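PDB 4Q88: glycoside hydrolase family 88 protein from Bacteroides vulgatus, which is of undetermined function but, as a member of glycoside hydrolase family 88, probably acts as a hydrolase on carbohydrate substrates. Local coordinates for residues 46-51 / 62-67. Residues are numbered along the deposited sequence; the frame is centred on the assembly and turned at random.
Sequences TGNMEV and QYSIDW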
ATOM      1  N   THR A  46       6.584   3.227   5.050  1.00 18.57           N
ATOM      2  CA  THR A  46       5.508   2.405   5.664  1.00 18.40           C
ATOM      3  C   THR A  46       5.962   0.977   6.017  1.00 17.97           C
ATOM      4  O   THR A  46       5.634   0.456   7.091  1.00 18.90           O
ATOM      5  CB  THR A  46       4.178   2.392   4.837  1.00 18.20           C
ATOM      6  OG1 THR A  46       4.292   1.634   3.621  1.00 18.27           O
ATOM      7  CG2 THR A  46       3.756   3.793   4.524  1.00 18.11           C
ATOM      8  N   GLY A  47       6.754   0.354   5.162  1.00 16.97           N
ATOM      9  CA  GLY A  47       7.341  -0.930   5.469  1.00 18.53           C
ATOM     10  C   GLY A  47       8.299  -0.886   6.627  1.00 17.31           C
ATOM     11  O   GLY A  47       8.251  -1.710   7.545  1.00 18.96           O
ATOM     12  N   ASN A  48       9.171   0.118   6.617  1.00 17.80           N
ATOM     13  CA  ASN A  48      10.124   0.289   7.723  1.00 18.70           C
ATOM     14  C   ASN A  48       9.417   0.498   9.054  1.00 18.68           C
ATOM     15  O   ASN A  48       9.801  -0.072  10.088  1.00 19.71           O
ATOM     16  CB  ASN A  48      11.077   1.436   7.439  1.00 18.57           C
ATOM     17  CG  ASN A  48      12.244   1.471   8.425  1.00 19.33           C
ATOM     18  OD1 ASN A  48      12.893   0.463   8.660  1.00 20.39           O
ATOM     19  ND2 ASN A  48      12.518   2.613   8.968  1.00 21.68           N
HETATM   20  N   MSE A  49       8.337   1.293   9.066  1.00 19.32           N
HETATM   21  CA  MSE A  49       7.611   1.503  10.314  1.00 19.29           C
HETATM   22  C   MSE A  49       6.956   0.196  10.799  1.00 19.29           C
HETATM   23  O   MSE A  49       6.816  -0.066  12.035  1.00 19.63           O
HETATM   24  CB  MSE A  49       6.593   2.661  10.081  1.00 20.31           C
HETATM   25  CG  MSE A  49       7.160   4.069   9.835  1.00 22.02           C
HETATM   26 SE   MSE A  49       8.462   4.497  11.254  0.70 28.03          SE
HETATM   27  CE  MSE A  49       7.427   4.302  12.877  1.00 25.69           C
ATOM     28  N   GLU A  50       6.511  -0.622   9.856  1.00 18.67           N
ATOM     29  CA  GLU A  50       6.004  -1.970  10.190  1.00 19.25           C
ATOM     30  C   GLU A  50       7.094  -2.825  10.862  1.00 19.31           C
ATOM     31  O   GLU A  50       6.845  -3.457  11.913  1.00 19.60           O
ATOM     32  CB  GLU A  50       5.471  -2.670   8.962  1.00 19.92           C
ATOM     33  CG  GLU A  50       4.539  -3.820   9.284  1.00 21.33           C
ATOM     34  CD  GLU A  50       3.184  -3.353   9.806  1.00 24.32           C
ATOM     35  OE1 GLU A  50       2.744  -2.217   9.506  1.00 25.75           O
ATOM     36  OE2 GLU A  50       2.520  -4.128  10.544  1.00 26.76           O
ATOM     37  N   VAL A  51       8.291  -2.806  10.306  1.00 19.67           N
ATOM     38  CA  VAL A  51       9.458  -3.503  10.931  1.00 20.74           C
ATOM     39  C   VAL A  51       9.757  -2.963  12.327  1.00 20.93           C
ATOM     40  O   VAL A  51      10.004  -3.739  13.254  1.00 22.75           O
ATOM     41  CB  VAL A  51      10.718  -3.442  10.062  1.00 20.80           C
ATOM     42  CG1 VAL A  51      11.849  -4.252  10.685  1.00 20.59           C
ATOM     43  CG2 VAL A  51      10.410  -3.999   8.695  1.00 20.85           C
ATOM     44  N   GLN A  62      15.501   5.420  13.444  1.00 23.80           N
ATOM     45  CA  GLN A  62      16.265   6.609  13.169  1.00 25.38           C
ATOM     46  C   GLN A  62      16.378   6.818  11.670  1.00 24.17           C
ATOM     47  O   GLN A  62      16.496   7.967  11.223  1.00 24.90           O
ATOM     48  CB  GLN A  62      17.690   6.479  13.738  1.00 26.86           C
ATOM     49  CG  GLN A  62      18.453   7.811  13.702  1.00 28.25           C
ATOM     50  CD  GLN A  62      17.789   8.842  14.592  1.00 30.83           C
ATOM     51  OE1 GLN A  62      17.394   8.531  15.699  1.00 34.59           O
ATOM     52  NE2 GLN A  62      17.643  10.057  14.111  1.00 31.22           N
ATOM     53  N   TYR A  63      16.332   5.744  10.885  1.00 23.84           N
ATOM     54  CA  TYR A  63      16.343   5.916   9.413  1.00 23.78           C
ATOM     55  C   TYR A  63      15.106   6.705   8.936  1.00 22.19           C
ATOM     56  O   TYR A  63      15.222   7.617   8.075  1.00 23.99           O
ATOM     57  CB  TYR A  63      16.474   4.563   8.716  1.00 23.63           C
ATOM     58  CG  TYR A  63      16.739   4.598   7.238  1.00 23.13           C
ATOM     59  CD1 TYR A  63      15.688   4.584   6.337  1.00 23.52           C
ATOM     60  CD2 TYR A  63      18.038   4.566   6.725  1.00 24.49           C
ATOM     61  CE1 TYR A  63      15.906   4.598   4.973  1.00 24.23           C
ATOM     62  CE2 TYR A  63      18.270   4.600   5.338  1.00 24.00           C
ATOM     63  CZ  TYR A  63      17.179   4.611   4.467  1.00 24.94           C
ATOM     64  OH  TYR A  63      17.339   4.594   3.100  1.00 25.05           O
ATOM     65  N   SER A  64      13.940   6.354   9.458  1.00 23.17           N
ATOM     66  CA  SER A  64      12.704   7.092   9.146  1.00 22.64           C
ATOM     67  C   SER A  64      12.721   8.519   9.714  1.00 23.10           C
ATOM     68  O   SER A  64      12.253   9.462   9.072  1.00 23.35           O
ATOM     69  CB  SER A  64      11.442   6.316   9.563  1.00 21.92           C
ATOM     70  OG  SER A  64      11.239   5.226   8.677  1.00 21.11           O
ATOM     71  N   ILE A  65      13.245   8.705  10.916  1.00 23.62           N
ATOM     72  CA  ILE A  65      13.304  10.037  11.509  1.00 24.60           C
ATOM     73  C   ILE A  65      14.219  10.912  10.659  1.00 24.03           C
ATOM     74  O   ILE A  65      13.899  12.055  10.378  1.00 24.71           O
ATOM     75  CB  ILE A  65      13.826   9.993  12.966  1.00 25.44           C
ATOM     76  CG1 ILE A  65      12.803   9.318  13.877  1.00 25.43           C
ATOM     77  CG2 ILE A  65      14.204  11.395  13.471  1.00 27.88           C
ATOM     78  CD1 ILE A  65      13.334   8.904  15.234  1.00 26.60           C
ATOM     79  N   ASP A  66      15.337  10.360  10.216  1.00 24.98           N
ATOM     80  CA  ASP A  66      16.312  11.138   9.426  1.00 24.99           C
ATOM     81  C   ASP A  66      15.684  11.528   8.100  1.00 25.28           C
ATOM     82  O   ASP A  66      15.918  12.617   7.574  1.00 24.34           O
ATOM     83  CB  ASP A  66      17.602  10.331   9.195  1.00 26.27           C
ATOM     84  CG  ASP A  66      18.472  10.215  10.428  1.00 27.56           C
ATOM     85  OD1 ASP A  66      18.143  10.815  11.481  1.00 29.04           O
ATOM     86  OD2 ASP A  66      19.440   9.406  10.368  1.00 28.13           O
ATOM     87  N   TRP A  67      14.883  10.632   7.525  1.00 21.56           N
ATOM     88  CA  TRP A  67      14.150  10.996   6.292  1.00 21.51           C
ATOM     89  C   TRP A  67      13.098  12.060   6.519  1.00 21.11           C
ATOM     90  O   TRP A  67      13.007  13.002   5.726  1.00 22.17           O
ATOM     91  CB  TRP A  67      13.499   9.749   5.697  1.00 21.42           C
ATOM     92  CG  TRP A  67      12.536   9.924   4.557  1.00 20.89           C
ATOM     93  CD1 TRP A  67      12.841  10.148   3.248  1.00 20.26           C
ATOM     94  CD2 TRP A  67      11.130   9.715   4.616  1.00 21.35           C
ATOM     95  NE1 TRP A  67      11.701  10.110   2.471  1.00 22.11           N
ATOM     96  CE2 TRP A  67      10.624   9.861   3.293  1.00 20.77           C
ATOM     97  CE3 TRP A  67      10.234   9.445   5.655  1.00 20.46           C
ATOM     98  CZ2 TRP A  67       9.261   9.711   2.995  1.00 20.43           C
ATOM     99  CZ3 TRP A  67       8.888   9.301   5.356  1.00 19.56           C
ATOM    100  CH2 TRP A  67       8.414   9.452   4.031  1.00 19.12           C
TER
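Asn48 reaches across to Ser64, and its carboxamide makes the one hydrogen bond between two consecutive helical segments that run roughly antiparallel (145° between the local axes, 10.1 Å apart at their closest). Its CB leaves the backbone toward the other helix and lies 4.0 Å from Ser64 OG. With CG anti to the backbone N (chi1 -169°), beside the carbonyl carbon, CG stays 3.9 Å from Ser64 OG, and ND2 completes the approach. At the tip the two branches part. ND2 donates to Ser64 OG at 2.9 Å in a nearly straight bond lying in the amide plane, and also bonds Tyr60 O, near the start of the second helix. OD1 accepts from Asn24 ND2 of helix 13-30, so both ends of the buried amide are gripped and its rotation is fixed. A leucine in its place would probably leave Ser64 OG, Tyr60 O and Asn24 without this shared partner. Ser64 OG is also hydrogen-bonded to His45 ND1, one turn before Met49, a selenomethionine. The Met49 chain, bent at chi2 and chi3, brings SE alongside Ser64, 3.9 Å from its CB. The pair bridges the arms of a helical hairpin, 39-55 and 58-70, consistent with the (alpha/alpha)6 barrel expected for this family: helix 13-30 meets it through Asn48, Val51 and Tyr63, helix 103-113 touches Met49 and Trp67, and helix 341-358 packs on Glu50 and Val51.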